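Local atomic coordinates of endoglucanase (Bacillus akibai, PDB entry 1UWW), a protein that cuts internal beta-1,4-glucosidic linkages in cellulose, the part described here being its family 28 carbohydrate-binding module, which is specific for non-crystalline cellulose. Residues Phe22-Gly25 with Thr26-Trp30; Trp30-Ala33 with Gly34-Val38. All coordinates share one frame; numbering follows the deposited sequence.

Contact 1: residues Phe22-Gly25 with Thr26-Trp30; sequences FEDG and TRQGW. With CA (calcium ion), chain C.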
ATOM      1  N   PHE A  22     -10.371   7.953  23.610  1.00 17.80           N
ATOM      2  CA  PHE A  22     -11.088   6.805  24.207  1.00 18.30           C
ATOM      3  C   PHE A  22     -11.043   6.798  25.720  1.00 19.70           C
ATOM      4  O   PHE A  22     -10.976   5.746  26.325  1.00 20.30           O
ATOM      5  CB  PHE A  22     -10.599   5.468  23.614  1.00 18.26           C
ATOM      6  CG  PHE A  22     -10.575   5.481  22.093  1.00 17.70           C
ATOM      7  CD1 PHE A  22     -11.766   5.422  21.369  1.00 17.19           C
ATOM      8  CD2 PHE A  22      -9.369   5.604  21.401  1.00 17.24           C
ATOM      9  CE1 PHE A  22     -11.738   5.468  19.992  1.00 16.87           C
ATOM     10  CE2 PHE A  22      -9.357   5.665  20.026  1.00 17.90           C
ATOM     11  CZ  PHE A  22     -10.552   5.589  19.316  1.00 16.29           C
ATOM     12  N   GLU A  23     -11.136   7.986  26.330  1.00 20.44           N
ATOM     13  CA  GLU A  23     -11.069   8.112  27.782  1.00 22.57           C
ATOM     14  C   GLU A  23     -12.416   8.369  28.460  1.00 23.87           C
ATOM     15  O   GLU A  23     -12.445   8.562  29.684  1.00 25.55           O
ATOM     16  CB  GLU A  23     -10.069   9.188  28.174  1.00 21.81           C
ATOM     17  CG  GLU A  23      -8.635   8.910  27.720  1.00 21.95           C
ATOM     18  CD  GLU A  23      -8.095   7.554  28.179  1.00 23.28           C
ATOM     19  OE1 GLU A  23      -8.434   7.051  29.293  1.00 24.25           O
ATOM     20  OE2 GLU A  23      -7.271   6.983  27.427  1.00 21.07           O
ATOM     21  N   ASP A  24     -13.513   8.314  27.717  1.00 24.81           N
ATOM     22  CA  ASP A  24     -14.856   8.579  28.256  1.00 26.19           C
ATOM     23  C   ASP A  24     -15.748   7.334  28.267  1.00 25.99           C
ATOM     24  O   ASP A  24     -16.969   7.452  28.324  1.00 27.23           O
ATOM     25  CB  ASP A  24     -15.538   9.710  27.461  1.00 27.54           C
ATOM     26  CG  ASP A  24     -15.745   9.369  25.969  1.00 28.82           C
ATOM     27  OD1 ASP A  24     -15.444   8.231  25.547  1.00 30.05           O
ATOM     28  OD2 ASP A  24     -16.210  10.192  25.140  1.00 33.01           O
ATOM     29  N   GLY A  25     -15.153   6.150  28.178  1.00 25.12           N
ATOM     30  CA  GLY A  25     -15.903   4.909  28.137  1.00 25.47           C
ATOM     31  C   GLY A  25     -16.641   4.634  26.834  1.00 25.08           C
ATOM     32  O   GLY A  25     -17.412   3.662  26.774  1.00 27.26           O
ATOM     33  N   THR A  26     -16.387   5.430  25.785  1.00 22.95           N
ATOM     34  CA  THR A  26     -17.012   5.221  24.481  1.00 22.30           C
ATOM     35  C   THR A  26     -15.991   5.091  23.356  1.00 20.05           C
ATOM     36  O   THR A  26     -14.820   5.405  23.510  1.00 19.80           O
ATOM     37  CB  THR A  26     -17.945   6.379  24.078  1.00 22.29           C
ATOM     38  OG1 THR A  26     -17.193   7.489  23.565  1.00 22.22           O
ATOM     39  CG2 THR A  26     -18.770   6.943  25.258  1.00 24.28           C
ATOM     40  N   ARG A  27     -16.504   4.669  22.203  1.00 19.77           N
ATOM     41  CA  ARG A  27     -15.746   4.534  20.960  1.00 19.07           C
ATOM     42  C   ARG A  27     -15.561   5.861  20.230  1.00 18.91           C
ATOM     43  O   ARG A  27     -14.985   5.879  19.154  1.00 18.96           O
ATOM     44  CB  ARG A  27     -16.418   3.527  20.045  1.00 19.05           C
ATOM     45  CG  ARG A  27     -16.511   2.136  20.623  1.00 19.11           C
ATOM     46  CD  ARG A  27     -17.161   1.164  19.669  1.00 21.02           C
ATOM     47  NE  ARG A  27     -18.621   1.184  19.725  1.00 21.79           N
ATOM     48  CZ  ARG A  27     -19.442   1.115  18.707  1.00 23.10           C
ATOM     49  NH1 ARG A  27     -19.022   1.167  17.454  1.00 24.14           N
ATOM     50  NH2 ARG A  27     -20.749   1.052  18.951  1.00 25.86           N
ATOM     51  N   GLN A  28     -16.039   6.961  20.800  1.00 18.74           N
ATOM     52  CA  GLN A  28     -15.888   8.292  20.208  1.00 19.31           C
ATOM     53  C   GLN A  28     -16.201   8.332  18.703  1.00 19.21           C
ATOM     54  O   GLN A  28     -15.508   8.964  17.908  1.00 18.84           O
ATOM     55  CB  GLN A  28     -14.534   8.911  20.534  1.00 19.76           C
ATOM     56  CG  GLN A  28     -14.333   9.085  22.049  1.00 21.26           C
ATOM     57  CD  GLN A  28     -13.217  10.026  22.394  1.00 20.87           C
ATOM     58  OE1 GLN A  28     -12.055   9.775  22.086  1.00 21.42           O
ATOM     59  NE2 GLN A  28     -13.561  11.145  23.032  1.00 27.18           N
ATOM     60  N   GLY A  29     -17.277   7.663  18.322  1.00 19.46           N
ATOM     61  CA  GLY A  29     -17.773   7.685  16.959  1.00 19.46           C
ATOM     62  C   GLY A  29     -17.216   6.643  16.007  1.00 19.60           C
ATOM     63  O   GLY A  29     -17.630   6.606  14.845  1.00 20.96           O
ATOM     64  N   TRP A  30     -16.264   5.836  16.461  1.00 18.75           N
ATOM     65  CA  TRP A  30     -15.659   4.780  15.631  1.00 18.66           C
ATOM     66  C   TRP A  30     -16.541   3.543  15.581  1.00 19.50           C
ATOM     67  O   TRP A  30     -17.089   3.114  16.602  1.00 20.97           O
ATOM     68  CB  TRP A  30     -14.271   4.430  16.175  1.00 17.78           C
ATOM     69  CG  TRP A  30     -13.277   5.510  15.922  1.00 17.37           C
ATOM     70  CD1 TRP A  30     -13.012   6.605  16.694  1.00 17.99           C
ATOM     71  CD2 TRP A  30     -12.443   5.618  14.771  1.00 16.72           C
ATOM     72  NE1 TRP A  30     -12.049   7.372  16.093  1.00 18.23           N
ATOM     73  CE2 TRP A  30     -11.702   6.806  14.897  1.00 17.94           C
ATOM     74  CE3 TRP A  30     -12.282   4.849  13.612  1.00 18.78           C
ATOM     75  CZ2 TRP A  30     -10.788   7.224  13.930  1.00 18.55           C
ATOM     76  CZ3 TRP A  30     -11.381   5.258  12.655  1.00 19.20           C
ATOM     77  CH2 TRP A  30     -10.636   6.442  12.821  1.00 20.42           C
TER
HETATM   78 CA    CA C1192      -6.339   6.651  25.278  1.00 17.48          CA
HETATM   79  O   HOH W   1      -5.252   8.725  25.069  1.00 19.16           O
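Asp24 OD1 takes two bonds from one residue, Thr26. The hydroxyl OG1 of Thr26 donates to Asp24 OD1 at 2.7 Å, on the syn side of the carboxylate. The backbone N of Thr26 donates to Asp24 OD1 at 3.0 Å. Both donors come from the same face of the carboxylate plane, and neither lies in it. With chi1 at 80°, OG1 lies between the backbone N and the carbonyl carbon of Thr26, close enough to its own N for both to reach the same oxygen. OG1 is an acceptor as well: the N of Gln28 donates to Thr26 OG1 at 3.0 Å, which makes an ST turn. The hydroxyl thus links the Asp24 carboxylate to the backbone N of Gln28.

The Gln28 side chain points back across the loop. Phe22 N donates to Gln28 OE1 at 2.9 Å. This bond is almost straight (174°), but the donor sits well above the amide plane. Val21 N also donates to Gln28 OE1, so this oxygen holds two successive backbone N-H groups.

The loop leads into strand 30-32, an edge strand of an antiparallel sheet in the beta-sandwich. A type I' turn from Arg27 to Trp30 makes the entry, and Trp30 N bonds to Arg27 O.

The Phe22 ring turns its edge to the backbone here, with CE1 3.4 Å from Arg27 O. The same CE1 reaches Trp30 CD1 at 3.7 Å. The two ring planes lie 57° apart, and Leu53 of strand 50-58 packs against both side chains.

Glu23 makes no contact with residues 26-30; its OE2 binds a calcium ion at 2.4 Å. Val21 O, Ser50 OG, Asn51 O, Asp184 OD2 and a water also bind it.

Contact 2: residues Trp30-Ala33 with Gly34-Val38; sequences WDWA and GESGV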
ATOM      1  N   TRP A  30     -16.264   5.836  16.461  1.00 18.75           N
ATOM      2  CA  TRP A  30     -15.659   4.780  15.631  1.00 18.66           C
ATOM      3  C   TRP A  30     -16.541   3.543  15.581  1.00 19.50           C
ATOM      4  O   TRP A  30     -17.089   3.114  16.602  1.00 20.97           O
ATOM      5  CB  TRP A  30     -14.271   4.430  16.175  1.00 17.78           C
ATOM      6  CG  TRP A  30     -13.277   5.510  15.922  1.00 17.37           C
ATOM      7  CD1 TRP A  30     -13.012   6.605  16.694  1.00 17.99           C
ATOM      8  CD2 TRP A  30     -12.443   5.618  14.771  1.00 16.72           C
ATOM      9  NE1 TRP A  30     -12.049   7.372  16.093  1.00 18.23           N
ATOM     10  CE2 TRP A  30     -11.702   6.806  14.897  1.00 17.94           C
ATOM     11  CE3 TRP A  30     -12.282   4.849  13.612  1.00 18.78           C
ATOM     12  CZ2 TRP A  30     -10.788   7.224  13.930  1.00 18.55           C
ATOM     13  CZ3 TRP A  30     -11.381   5.258  12.655  1.00 19.20           C
ATOM     14  CH2 TRP A  30     -10.636   6.442  12.821  1.00 20.42           C
ATOM     15  N   ASP A  31     -16.619   2.929  14.416  1.00 19.76           N
ATOM     16  CA  ASP A  31     -17.444   1.755  14.198  1.00 20.08           C
ATOM     17  C   ASP A  31     -16.844   0.942  13.064  1.00 19.83           C
ATOM     18  O   ASP A  31     -15.846   1.345  12.451  1.00 19.73           O
ATOM     19  CB  ASP A  31     -18.852   2.202  13.818  1.00 20.89           C
ATOM     20  CG  ASP A  31     -19.924   1.227  14.216  1.00 24.23           C
ATOM     21  OD1 ASP A  31     -19.629   0.071  14.576  1.00 26.05           O
ATOM     22  OD2 ASP A  31     -21.139   1.580  14.227  1.00 32.39           O
ATOM     23  N   TRP A  32     -17.431  -0.205  12.783  1.00 19.47           N
ATOM     24  CA  TRP A  32     -17.050  -0.994  11.616  1.00 18.91           C
ATOM     25  C   TRP A  32     -17.634  -0.393  10.343  1.00 19.84           C
ATOM     26  O   TRP A  32     -18.825  -0.042  10.301  1.00 21.60           O
ATOM     27  CB  TRP A  32     -17.522  -2.435  11.742  1.00 19.22           C
ATOM     28  CG  TRP A  32     -16.846  -3.214  12.797  1.00 18.45           C
ATOM     29  CD1 TRP A  32     -17.436  -3.856  13.853  1.00 20.22           C
ATOM     30  CD2 TRP A  32     -15.427  -3.469  12.937  1.00 18.19           C
ATOM     31  NE1 TRP A  32     -16.493  -4.484  14.627  1.00 19.39           N
ATOM     32  CE2 TRP A  32     -15.246  -4.264  14.087  1.00 18.57           C
ATOM     33  CE3 TRP A  32     -14.295  -3.129  12.179  1.00 18.77           C
ATOM     34  CZ2 TRP A  32     -14.001  -4.727  14.486  1.00 18.58           C
ATOM     35  CZ3 TRP A  32     -13.063  -3.575  12.602  1.00 17.93           C
ATOM     36  CH2 TRP A  32     -12.928  -4.374  13.740  1.00 19.07           C
ATOM     37  N   ALA A  33     -16.839  -0.306   9.281  1.00 19.56           N
ATOM     38  CA  ALA A  33     -17.373  -0.040   7.950  1.00 21.08           C
ATOM     39  C   ALA A  33     -18.264  -1.212   7.540  1.00 22.32           C
ATOM     40  O   ALA A  33     -18.020  -2.349   7.962  1.00 21.97           O
ATOM     41  CB  ALA A  33     -16.248   0.161   6.949  1.00 20.29           C
ATOM     42  N   GLY A  34     -19.297  -0.950   6.729  1.00 24.73           N
ATOM     43  CA  GLY A  34     -20.163  -2.015   6.224  1.00 25.90           C
ATOM     44  C   GLY A  34     -19.392  -3.107   5.485  1.00 26.51           C
ATOM     45  O   GLY A  34     -19.707  -4.290   5.597  1.00 28.13           O
ATOM     46  N   GLU A  35     -18.327  -2.726   4.783  1.00 26.64           N
ATOM     47  CA  GLU A  35     -17.499  -3.703   4.067  1.00 27.17           C
ATOM     48  C   GLU A  35     -16.406  -4.394   4.911  1.00 25.26           C
ATOM     49  O   GLU A  35     -15.593  -5.140   4.376  1.00 25.30           O
ATOM     50  CB  GLU A  35     -16.852  -3.044   2.841  1.00 28.30           C
ATOM     51  CG  GLU A  35     -17.843  -2.633   1.766  1.00 32.46           C
ATOM     52  CD  GLU A  35     -18.411  -3.827   1.005  1.00 37.97           C
ATOM     53  OE1 GLU A  35     -17.619  -4.583   0.379  1.00 42.36           O
ATOM     54  OE2 GLU A  35     -19.649  -4.022   1.027  1.00 43.03           O
ATOM     55  N   SER A  36     -16.355  -4.139   6.223  1.00 22.77           N
ATOM     56  CA  SER A  36     -15.335  -4.776   7.050  1.00 22.37           C
ATOM     57  C   SER A  36     -15.428  -6.295   7.029  1.00 21.93           C
ATOM     58  O   SER A  36     -16.518  -6.838   7.107  1.00 23.53           O
ATOM     59  CB  SER A  36     -15.431  -4.332   8.497  1.00 21.18           C
ATOM     60  OG  SER A  36     -14.346  -4.854   9.238  1.00 18.88           O
ATOM     61  N   GLY A  37     -14.296  -6.974   6.940  1.00 22.75           N
ATOM     62  CA  GLY A  37     -14.271  -8.427   7.022  1.00 22.62           C
ATOM     63  C   GLY A  37     -14.328  -8.977   8.442  1.00 23.38           C
ATOM     64  O   GLY A  37     -14.422 -10.190   8.668  1.00 23.99           O
ATOM     65  N   VAL A  38     -14.232  -8.095   9.427  1.00 22.60           N
ATOM     66  CA  VAL A  38     -14.287  -8.451  10.828  1.00 22.53           C
ATOM     67  C   VAL A  38     -15.299  -7.519  11.462  1.00 22.58           C
ATOM     68  O   VAL A  38     -15.224  -6.292  11.300  1.00 21.75           O
ATOM     69  CB  VAL A  38     -12.901  -8.285  11.504  1.00 22.74           C
ATOM     70  CG1 VAL A  38     -13.004  -8.428  13.033  1.00 23.26           C
ATOM     71  CG2 VAL A  38     -11.900  -9.285  10.909  1.00 23.98           C
TER
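Ser36 N donates to Ala33 O at 3.0 Å, a backbone bond that closes a type I beta turn from Ala33 to Ser36. Within the later segment, the hydroxyl OG of Ser36 donates to Val38 O at 2.7 Å. Ser36 OG also bonds to Arg73 N, at the start of the neighbouring strand 73-77. Asp31 OD1 accepts from Trp32 N at 2.8 Å and so helps hold the backbone beside the indole.

Trp32 carries the ring contacts. Val38 O lies over the centre of one face of the indole, 3.3 Å from Trp32 CD2. Ser36 OG comes close to the six-membered ring, 3.4 Å from Trp32 CE3. Its chi1 of -174° sets OG anti to the backbone N, where it meets both this ring and Val38 O. The apolar contact is that of Val38 CG1, 4.1 Å from Trp32 CZ2 in the far part of the indole. The indole NE1 bonds to Thr40 O, and Trp55 meets the ring edge-to-face.

Here the edge strand 30-32 of the beta-sandwich gives way to a type I turn, which begins the loop that leads to strand 43-47.

The two contacts lie at opposite ends of the short strand 30-32 and share Trp30. Contact 1 forms the loop that enters the strand; contact 2 forms the turn that leaves it. Both are partly buried, with contact 2 nearer the centre of the chain. Contact 1 relies on side-chain carboxylate, hydroxyl and amide groups gripping backbone N-H groups, and its Glu23 is a ligand of a calcium ion. Contact 2 holds no metal ligand. It joins a backbone-bonded turn to an indole covered by a carbonyl. Arg27 of contact 1 makes a salt bridge to Asp31, on the strand between the two.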